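Local coordinates for SnoaL-like domain-containing protein (PDB 4H3U), which is of unknown function but has a ketosteroid isomerase-like fold and may take part in trimethylamine metabolism, at residues Ala33-Trp38 / Val87-Ala92; Ala80-Val85 / Ala103-His108; Val57-Gly62 / Ser133-Tyr138. One frame throughout, in Å; residues are numbered along the deposited sequence. Where two conformers were deposited one is given.

Contact 1: residues Ala33-Trp38 / Val87-Ala92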
loop_
_atom_site.group_PDB
_atom_site.type_symbol
_atom_site.label_atom_id
_atom_site.label_comp_id
_atom_site.label_asym_id
_atom_site.label_seq_id
_atom_site.Cartn_x
_atom_site.Cartn_y
_atom_site.Cartn_z
ATOM N N ALA A 33 -17.576 -8.969 -2.194
ATOM C CA ALA A 33 -18.252 -8.892 -0.915
ATOM C C ALA A 33 -17.602 -7.853 -0.005
ATOM O O ALA A 33 -18.265 -7.097 0.693
ATOM C CB ALA A 33 -18.303 -10.231 -0.217
ATOM N N TRP A 34 -16.275 -7.823 -0.001
ATOM C CA TRP A 34 -15.504 -6.858 0.803
ATOM C C TRP A 34 -15.817 -5.419 0.360
ATOM O O TRP A 34 -16.066 -4.551 1.196
ATOM C CB TRP A 34 -14.028 -7.231 0.686
ATOM C CG TRP A 34 -13.041 -6.238 1.229
ATOM C CD1 TRP A 34 -12.482 -6.221 2.487
ATOM C CD2 TRP A 34 -12.399 -5.170 0.498
ATOM N NE1 TRP A 34 -11.584 -5.184 2.584
ATOM C CE2 TRP A 34 -11.478 -4.565 1.370
ATOM C CE3 TRP A 34 -12.461 -4.725 -0.816
ATOM C CZ2 TRP A 34 -10.661 -3.532 0.969
ATOM C CZ3 TRP A 34 -11.635 -3.701 -1.216
ATOM C CH2 TRP A 34 -10.750 -3.113 -0.324
ATOM N N ALA A 35 -15.814 -5.198 -0.952
ATOM C CA ALA A 35 -16.132 -3.858 -1.467
ATOM C C ALA A 35 -17.559 -3.440 -1.149
ATOM O O ALA A 35 -17.805 -2.278 -0.772
ATOM C CB ALA A 35 -15.863 -3.749 -2.946
ATOM N N ALA A 36 -18.496 -4.384 -1.263
ATOM C CA ALA A 36 -19.892 -4.092 -0.978
ATOM C C ALA A 36 -20.067 -3.783 0.522
ATOM O O ALA A 36 -20.868 -2.919 0.899
ATOM C CB ALA A 36 -20.787 -5.232 -1.406
ATOM N N ALA A 37 -19.330 -4.479 1.377
ATOM C CA ALA A 37 -19.397 -4.250 2.817
ATOM C C ALA A 37 -18.859 -2.856 3.152
ATOM O O ALA A 37 -19.460 -2.088 3.895
ATOM C CB ALA A 37 -18.630 -5.333 3.554
ATOM N N TRP A 38 -17.744 -2.478 2.544
ATOM C CA TRP A 38 -17.201 -1.136 2.792
ATOM C C TRP A 38 -18.091 -0.020 2.229
ATOM O O TRP A 38 -18.154 1.061 2.817
ATOM C CB TRP A 38 -15.796 -1.013 2.171
ATOM C CG TRP A 38 -14.721 -1.370 3.124
ATOM C CD1 TRP A 38 -13.839 -2.414 3.077
ATOM C CD2 TRP A 38 -14.434 -0.657 4.332
ATOM N NE1 TRP A 38 -13.015 -2.396 4.182
ATOM C CE2 TRP A 38 -13.364 -1.322 4.963
ATOM C CE3 TRP A 38 -14.988 0.467 4.965
ATOM C CZ2 TRP A 38 -12.863 -0.911 6.200
ATOM C CZ3 TRP A 38 -14.464 0.883 6.170
ATOM C CH2 TRP A 38 -13.433 0.202 6.767
ATOM N N VAL A 87 -15.835 2.052 -1.883
ATOM C CA VAL A 87 -14.669 1.328 -2.364
ATOM C C VAL A 87 -15.038 0.611 -3.652
ATOM O O VAL A 87 -15.988 -0.131 -3.665
ATOM C CB VAL A 87 -14.184 0.295 -1.330
ATOM C CG1 VAL A 87 -13.093 -0.572 -1.901
ATOM C CG2 VAL A 87 -13.718 0.998 -0.059
ATOM N N THR A 88 -14.320 0.938 -4.736
ATOM C CA THR A 88 -14.573 0.332 -6.035
ATOM C C THR A 88 -13.361 -0.501 -6.406
ATOM O O THR A 88 -12.229 -0.158 -6.119
ATOM C CB THR A 88 -14.849 1.391 -7.109
ATOM O OG1 THR A 88 -13.730 2.232 -7.247
ATOM C CG2 THR A 88 -16.019 2.232 -6.735
ATOM N N ILE A 89 -13.592 -1.636 -7.050
ATOM C CA ILE A 89 -12.533 -2.523 -7.457
ATOM C C ILE A 89 -12.012 -2.170 -8.841
ATOM O O ILE A 89 -12.783 -2.156 -9.810
ATOM C CB ILE A 89 -13.070 -3.963 -7.462
ATOM C CG1 ILE A 89 -13.645 -4.356 -6.086
ATOM C CG2 ILE A 89 -11.978 -4.946 -7.888
ATOM C CD1 ILE A 89 -12.666 -4.192 -4.932
ATOM N N THR A 90 -10.723 -1.928 -8.927
ATOM C CA THR A 90 -10.027 -1.696 -10.181
ATOM C C THR A 90 -9.642 -3.033 -10.790
ATOM O O THR A 90 -9.961 -3.308 -11.957
ATOM C CB THR A 90 -8.796 -0.818 -9.983
ATOM O OG1 THR A 90 -9.195 0.388 -9.337
ATOM C CG2 THR A 90 -8.157 -0.481 -11.318
ATOM N N LYS A 91 -8.968 -3.883 -10.005
ATOM C CA LYS A 91 -8.637 -5.239 -10.423
ATOM C C LYS A 91 -8.252 -6.037 -9.195
ATOM O O LYS A 91 -7.951 -5.460 -8.177
ATOM C CB LYS A 91 -7.564 -5.278 -11.499
ATOM C CG LYS A 91 -6.249 -4.782 -11.023
ATOM C CD LYS A 91 -5.114 -4.796 -12.062
ATOM C CE LYS A 91 -5.372 -3.837 -13.199
ATOM N NZ LYS A 91 -4.246 -3.932 -14.176
ATOM N N ALA A 92 -8.325 -7.342 -9.286
ATOM C CA ALA A 92 -7.941 -8.179 -8.193
ATOM C C ALA A 92 -7.454 -9.493 -8.748
ATOM O O ALA A 92 -7.873 -9.898 -9.828
ATOM C CB ALA A 92 -9.086 -8.386 -7.213
#
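Val87 presents its two methyl branches to two tryptophans of the helix, one to each. Its CG1, anti to the backbone N (chi1 173°), approaches the six-membered ring of Trp34, with CG1 3.5 Å from Trp34 CZ3; the two side chains cross at about a right angle. Its CG2 instead meets the root of Trp38, lying 3.7 Å from Trp38 CB, and the Trp38 indole then runs away from the strand. The far rim of Trp34 is also reached by Ile89, whose CD1 lies at the ring edge, near its plane, 3.9 Å from Trp34 CZ3. The same methyl is 3.8 Å from Ala35 CB, a small side chain, consistent with the close approach of the axes of helix 33-38 and strand 87-89, 7.6 Å. Within the helix, Trp38 CD1 sits 3.6 Å above one face of the Trp34 ring, offset toward its rim, while Trp38 NE1 bonds Tyr56 OH. An alanine in place of Trp34 would remove the indole and would probably leave Val87 CG1 and Ile89 CD1 facing a gap, with Trp38 losing the surface it rests on. Helix 33-38 and strand 87-89 run nearly antiparallel, at 159°, and the touching groups are almost all apolar and mostly buried. This is helix-on-sheet packing, with helix 29-39 laid against the curved sheet of the ketosteroid isomerase-like alpha+beta fold.

Contact 2: residues Ala80-Val85 / Ala103-His108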
loop_
_atom_site.group_PDB
_atom_site.type_symbol
_atom_site.label_atom_id
_atom_site.label_comp_id
_atom_site.label_asym_id
_atom_site.label_seq_id
_atom_site.Cartn_x
_atom_site.Cartn_y
_atom_site.Cartn_z
ATOM N N ALA A 80 -18.433 6.903 11.060
ATOM C CA ALA A 80 -18.660 8.021 11.962
ATOM C C ALA A 80 -17.785 9.212 11.589
ATOM O O ALA A 80 -18.201 10.341 11.790
ATOM C CB ALA A 80 -18.357 7.591 13.393
HETATM N N MSE A 81 -16.599 9.003 11.031
HETATM C CA MSE A 81 -15.670 10.063 10.666
HETATM C C MSE A 81 -15.759 10.509 9.220
HETATM O O MSE A 81 -15.430 11.662 8.944
HETATM C CB MSE A 81 -14.239 9.553 10.924
HETATM C CG MSE A 81 -13.098 10.580 10.733
HETATM SE SE MSE A 81 -11.282 9.881 10.972
HETATM C CE MSE A 81 -11.778 8.913 12.640
ATOM N N ILE A 82 -16.251 9.647 8.339
ATOM C CA ILE A 82 -16.230 9.877 6.926
ATOM C C ILE A 82 -17.567 9.557 6.296
ATOM O O ILE A 82 -18.094 8.475 6.477
ATOM C CB ILE A 82 -15.156 8.977 6.253
ATOM C CG1 ILE A 82 -13.805 9.149 6.954
ATOM C CG2 ILE A 82 -15.033 9.304 4.779
ATOM C CD1 ILE A 82 -12.671 8.346 6.329
ATOM N N GLU A 83 -18.136 10.558 5.618
ATOM C CA GLU A 83 -19.371 10.382 4.923
ATOM C C GLU A 83 -19.137 9.718 3.546
ATOM O O GLU A 83 -18.103 9.904 2.908
ATOM C CB GLU A 83 -20.001 11.777 4.649
ATOM C CG GLU A 83 -21.459 11.739 4.192
ATOM C CD GLU A 83 -22.468 11.479 5.336
ATOM O OE1 GLU A 83 -23.677 11.665 5.150
ATOM O OE2 GLU A 83 -22.052 11.003 6.426
ATOM N N ASN A 84 -20.125 8.962 3.092
ATOM C CA ASN A 84 -20.130 8.388 1.745
ATOM C C ASN A 84 -18.917 7.483 1.442
ATOM O O ASN A 84 -18.413 7.494 0.331
ATOM C CB ASN A 84 -20.274 9.491 0.662
ATOM C CG ASN A 84 -20.592 8.932 -0.691
ATOM O OD1 ASN A 84 -21.453 8.056 -0.825
ATOM N ND2 ASN A 84 -19.875 9.388 -1.696
ATOM N N VAL A 85 -18.443 6.738 2.432
ATOM C CA VAL A 85 -17.337 5.831 2.180
ATOM C C VAL A 85 -17.727 4.874 1.045
ATOM O O VAL A 85 -18.831 4.297 1.058
ATOM C CB VAL A 85 -16.996 4.995 3.418
ATOM C CG1 VAL A 85 -16.072 3.829 3.069
ATOM C CG2 VAL A 85 -16.372 5.861 4.474
ATOM N N ALA A 103 -7.931 -1.101 -5.560
ATOM C CA ALA A 103 -9.219 -0.440 -5.418
ATOM C C ALA A 103 -9.061 1.035 -5.403
ATOM O O ALA A 103 -7.947 1.565 -5.436
ATOM C CB ALA A 103 -9.865 -0.874 -4.115
ATOM N N VAL A 104 -10.198 1.735 -5.423
ATOM C CA VAL A 104 -10.243 3.174 -5.168
ATOM C C VAL A 104 -11.110 3.359 -3.937
ATOM O O VAL A 104 -12.235 2.882 -3.874
ATOM C CB VAL A 104 -10.802 3.992 -6.358
ATOM C CG1 VAL A 104 -10.908 5.477 -6.012
ATOM C CG2 VAL A 104 -9.924 3.802 -7.572
ATOM N N TYR A 105 -10.545 4.072 -2.978
ATOM C CA TYR A 105 -11.180 4.404 -1.709
ATOM C C TYR A 105 -11.538 5.887 -1.693
ATOM O O TYR A 105 -10.679 6.732 -1.872
ATOM C CB TYR A 105 -10.206 4.099 -0.590
ATOM C CG TYR A 105 -10.596 4.557 0.788
ATOM C CD1 TYR A 105 -11.924 4.584 1.187
ATOM C CD2 TYR A 105 -9.676 5.074 1.655
ATOM C CE1 TYR A 105 -12.290 5.061 2.446
ATOM C CE2 TYR A 105 -10.009 5.428 2.961
ATOM C CZ TYR A 105 -11.308 5.379 3.362
ATOM O OH TYR A 105 -11.645 5.775 4.634
ATOM N N GLY A 106 -12.807 6.168 -1.502
ATOM C CA GLY A 106 -13.283 7.541 -1.504
ATOM C C GLY A 106 -14.277 7.817 -0.402
ATOM O O GLY A 106 -14.907 6.917 0.159
ATOM N N GLY A 107 -14.472 9.111 -0.151
ATOM C CA GLY A 107 -15.427 9.571 0.856
ATOM C C GLY A 107 -15.208 11.056 1.105
ATOM O O GLY A 107 -14.481 11.708 0.381
ATOM N N HIS A 108 -15.843 11.548 2.153
ATOM C CA HIS A 108 -15.702 12.956 2.518
ATOM C C HIS A 108 -15.596 13.021 4.045
ATOM O O HIS A 108 -16.586 12.828 4.759
ATOM C CB HIS A 108 -16.857 13.800 1.967
ATOM C CG HIS A 108 -16.669 15.280 2.119
ATOM N ND1 HIS A 108 -17.445 16.190 1.395
ATOM C CD2 HIS A 108 -15.795 15.990 2.857
ATOM C CE1 HIS A 108 -17.040 17.391 1.724
ATOM N NE2 HIS A 108 -16.068 17.314 2.623
#
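Two backbone hydrogen bonds tie Glu83 to His108 in an antiparallel hydrogen-bonded pair, their CA atoms 5.1 Å apart. Glu83 N gives its hydrogen to His108 O at 2.9 Å, with the donor standing well above the carbonyl plane. The return bond, from His108 N to Glu83 O, has the same length but keeps to the carbonyl plane. The chain turns a corner at Glu83 and Asn84, and past it the weaker polar contact is a CA-H...O one, Val85 CA lying 3.3 Å from Gly106 O with an angle of 147° at the hydrogen.

Apolar contacts gather round Tyr105 and the backbone at Gly107 and His108. The phenol ring, its CG anti to the backbone N (chi1 171°), leans out from the strand to meet Ile82 and Val85. Ile82 comes from the opposite direction and brings CD1 to 3.2 Å from Tyr105 OH, a tight approach between a methyl and a hydroxyl oxygen. Val85 CG1 lies near the ring plane at the edge, 4.0 Å from Tyr105 CE1. The other Ile82 branch, CG2, lies over the backbone, 3.5 Å from His108 N. Gly107 admits it: a CB there would clash with that methyl and crowd Glu83 O.

In the fold, the contact lies where helix 68-81 gives way to strand 82-95, at the end of that strand's hairpin with strand 98-109 away from the turn. Strand 116-127 flanks the hairpin on the side of strand 98-109, where Phe116 meets both Ile82 and, edge-to-face, Tyr105. Thr78 of helix 68-81 touches Val85 and Tyr105, and Tyr138 of strand 130-138 packs edge-to-face against the same phenol.

Contact 3: residues Val57-Gly62 / Ser133-Tyr138. With CD (cadmium ion), chain D.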
loop_
_atom_site.group_PDB
_atom_site.type_symbol
_atom_site.label_atom_id
_atom_site.label_comp_id
_atom_site.label_asym_id
_atom_site.label_seq_id
_atom_site.Cartn_x
_atom_site.Cartn_y
_atom_site.Cartn_z
ATOM N N VAL A 57 -5.548 -4.562 9.454
ATOM C CA VAL A 57 -4.599 -3.484 9.673
ATOM C C VAL A 57 -4.771 -2.438 8.579
ATOM O O VAL A 57 -4.629 -2.743 7.418
ATOM C CB VAL A 57 -3.144 -4.004 9.673
ATOM C CG1 VAL A 57 -2.200 -2.827 9.889
ATOM C CG2 VAL A 57 -2.958 -5.058 10.750
ATOM N N ASP A 58 -4.989 -1.183 8.998
ATOM C CA ASP A 58 -4.958 -0.028 8.105
ATOM C C ASP A 58 -3.626 0.649 8.347
ATOM O O ASP A 58 -3.402 1.227 9.412
ATOM C CB ASP A 58 -6.140 0.900 8.343
ATOM C CG ASP A 58 -6.144 2.097 7.442
ATOM O OD1 ASP A 58 -5.058 2.690 7.207
ATOM O OD2 ASP A 58 -7.253 2.493 6.982
ATOM N N HIS A 59 -2.716 0.526 7.378
ATOM C CA HIS A 59 -1.386 1.082 7.539
ATOM C C HIS A 59 -1.345 2.602 7.392
ATOM O O HIS A 59 -0.400 3.216 7.897
ATOM C CB HIS A 59 -0.417 0.400 6.549
ATOM C CG HIS A 59 -0.111 -1.020 6.872
ATOM N ND1 HIS A 59 0.797 -1.412 7.829
ATOM C CD2 HIS A 59 -0.575 -2.159 6.303
ATOM C CE1 HIS A 59 0.859 -2.735 7.843
ATOM N NE2 HIS A 59 0.044 -3.218 6.912
ATOM N N ALA A 60 -2.264 3.169 6.643
ATOM C CA ALA A 60 -2.251 4.623 6.436
ATOM C C ALA A 60 -2.536 5.357 7.756
ATOM O O ALA A 60 -1.885 6.336 8.073
ATOM C CB ALA A 60 -3.243 5.003 5.332
ATOM N N ILE A 61 -3.561 4.877 8.473
ATOM C CA ILE A 61 -4.015 5.454 9.759
ATOM C C ILE A 61 -3.273 4.852 10.933
ATOM O O ILE A 61 -3.119 5.516 11.951
ATOM C CB ILE A 61 -5.561 5.164 9.945
ATOM C CG1 ILE A 61 -6.382 5.813 8.834
ATOM C CG2 ILE A 61 -6.104 5.605 11.302
ATOM C CD1 ILE A 61 -6.220 7.303 8.695
ATOM N N GLY A 62 -2.810 3.617 10.801
ATOM C CA GLY A 62 -2.168 2.849 11.830
ATOM C C GLY A 62 -3.145 2.282 12.827
ATOM O O GLY A 62 -3.018 2.508 14.027
ATOM N N SER A 133 -6.641 -12.438 7.220
ATOM C CA SER A 133 -5.868 -11.200 7.325
ATOM C C SER A 133 -6.268 -10.220 6.223
ATOM O O SER A 133 -6.446 -10.606 5.084
ATOM C CB SER A 133 -4.352 -11.506 7.192
ATOM O OG SER A 133 -3.577 -10.331 7.073
ATOM N N ASP A 134 -6.429 -8.953 6.616
ATOM C CA ASP A 134 -6.604 -7.861 5.664
ATOM C C ASP A 134 -5.573 -6.780 6.052
ATOM O O ASP A 134 -5.497 -6.390 7.228
ATOM C CB ASP A 134 -8.026 -7.288 5.779
ATOM C CG ASP A 134 -8.339 -6.133 4.838
ATOM O OD1 ASP A 134 -7.493 -5.181 4.835
ATOM O OD2 ASP A 134 -9.406 -6.127 4.236
ATOM N N GLN A 135 -4.798 -6.321 5.091
ATOM C CA GLN A 135 -3.948 -5.128 5.216
ATOM C C GLN A 135 -4.373 -4.142 4.130
ATOM O O GLN A 135 -4.377 -4.478 2.958
ATOM C CB GLN A 135 -2.509 -5.481 4.979
ATOM C CG GLN A 135 -1.923 -6.448 5.970
ATOM C CD GLN A 135 -0.505 -6.755 5.590
ATOM O OE1 GLN A 135 0.350 -5.847 5.595
ATOM N NE2 GLN A 135 -0.257 -7.968 5.146
ATOM N N ASP A 136 -4.624 -2.882 4.545
ATOM C CA ASP A 136 -4.957 -1.791 3.632
ATOM C C ASP A 136 -3.817 -0.773 3.600
ATOM O O ASP A 136 -3.335 -0.364 4.657
ATOM C CB ASP A 136 -6.228 -1.038 4.010
ATOM C CG ASP A 136 -7.489 -1.860 4.019
ATOM O OD1 ASP A 136 -7.511 -2.973 3.423
ATOM O OD2 ASP A 136 -8.499 -1.354 4.576
ATOM N N TYR A 137 -3.399 -0.388 2.402
ATOM C CA TYR A 137 -2.380 0.648 2.143
ATOM C C TYR A 137 -2.934 1.684 1.181
ATOM O O TYR A 137 -3.512 1.353 0.170
ATOM C CB TYR A 137 -1.139 0.023 1.495
ATOM C CG TYR A 137 -0.396 -1.006 2.246
ATOM C CD1 TYR A 137 0.805 -0.671 2.925
ATOM C CD2 TYR A 137 -0.810 -2.345 2.311
ATOM C CE1 TYR A 137 1.553 -1.640 3.562
ATOM C CE2 TYR A 137 -0.063 -3.295 2.967
ATOM C CZ TYR A 137 1.116 -2.927 3.634
ATOM O OH TYR A 137 1.881 -3.861 4.312
ATOM N N TYR A 138 -2.684 2.987 1.494
ATOM C CA TYR A 138 -3.111 4.081 0.642
ATOM C C TYR A 138 -2.374 5.329 1.078
ATOM O O TYR A 138 -1.814 5.376 2.190
ATOM C CB TYR A 138 -4.632 4.296 0.581
ATOM C CG TYR A 138 -5.326 4.461 1.911
ATOM C CD1 TYR A 138 -5.566 5.706 2.476
ATOM C CD2 TYR A 138 -5.686 3.339 2.650
ATOM C CE1 TYR A 138 -6.189 5.805 3.713
ATOM C CE2 TYR A 138 -6.313 3.430 3.877
ATOM C CZ TYR A 138 -6.558 4.683 4.419
ATOM O OH TYR A 138 -7.198 4.802 5.636
HETATM CD CD CD D . 0.535 4.859 2.523
HETATM O O HOH W 1 -9.223 0.689 6.362
#
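Gln135 OE1 receives two side-chain donors at once, His59 NE2 across the contact at 3.0 Å and Tyr137 OH from its own strand at 2.8 Å. The imidazole bond uses a lone pair in the amide plane, whereas the phenol comes in tilted from it. Both rings point the same way and form an offset stack, centroids 4.2 Å apart and planes at 21°; Val57 CG1 lies over the other imidazole face, so His59 is sandwiched. Gln135 NE2 continues to Glu102 of the second subunit.

The backbones pair in parallel, Val57 with Gln135 and Asp58 with Asp136, joining neighbouring strands 54-58 and 130-138 within the mixed sheet of this ketosteroid isomerase-like fold. His59 N extends the ladder to Asp136 O.

As the chain leaves the strand, Asp58 OD1 accepts from Ile61 N in an Asx motif, met from above the carboxylate plane. Asp58 OD2 accepts from Tyr138 OH at 2.7 Å on its syn lone pair, near the phenol ring plane, and a water bridges it to Asp136 OD2, which also hydrogen-bonds Tyr56 OH. Ala60 CB sits over the Tyr138 ring face in a CH-pi contact, 3.5 Å from the centroid. Tyr138 O binds cadmium at 2.4 Å, as does Tyr138 O of the second subunit.

Contacts 1 and 3 are buried, contact 2 only partly so, its Glu83 and Asn84 being exposed. All three reach one mixed sheet. Contacts 1 and 2 share strand 82-95 and meet where Thr88 O probably bonds Val104 N; contact 3 joins strands 54-58 and 130-138, with its centre about 15 Å from each of the others. Chemistry follows place: apolar side chains join helix to sheet in contact 1, backbone bonds close the hairpin's end in contact 2, and contact 3 adds a carboxylate-phenol bond and a separate imidazole-amide-phenol cluster and reaches the second subunit. A weak hydrogen bond from Trp34 links contact 1 to Asp134 of contact 3, and Tyr105 links contact 2 to Tyr138.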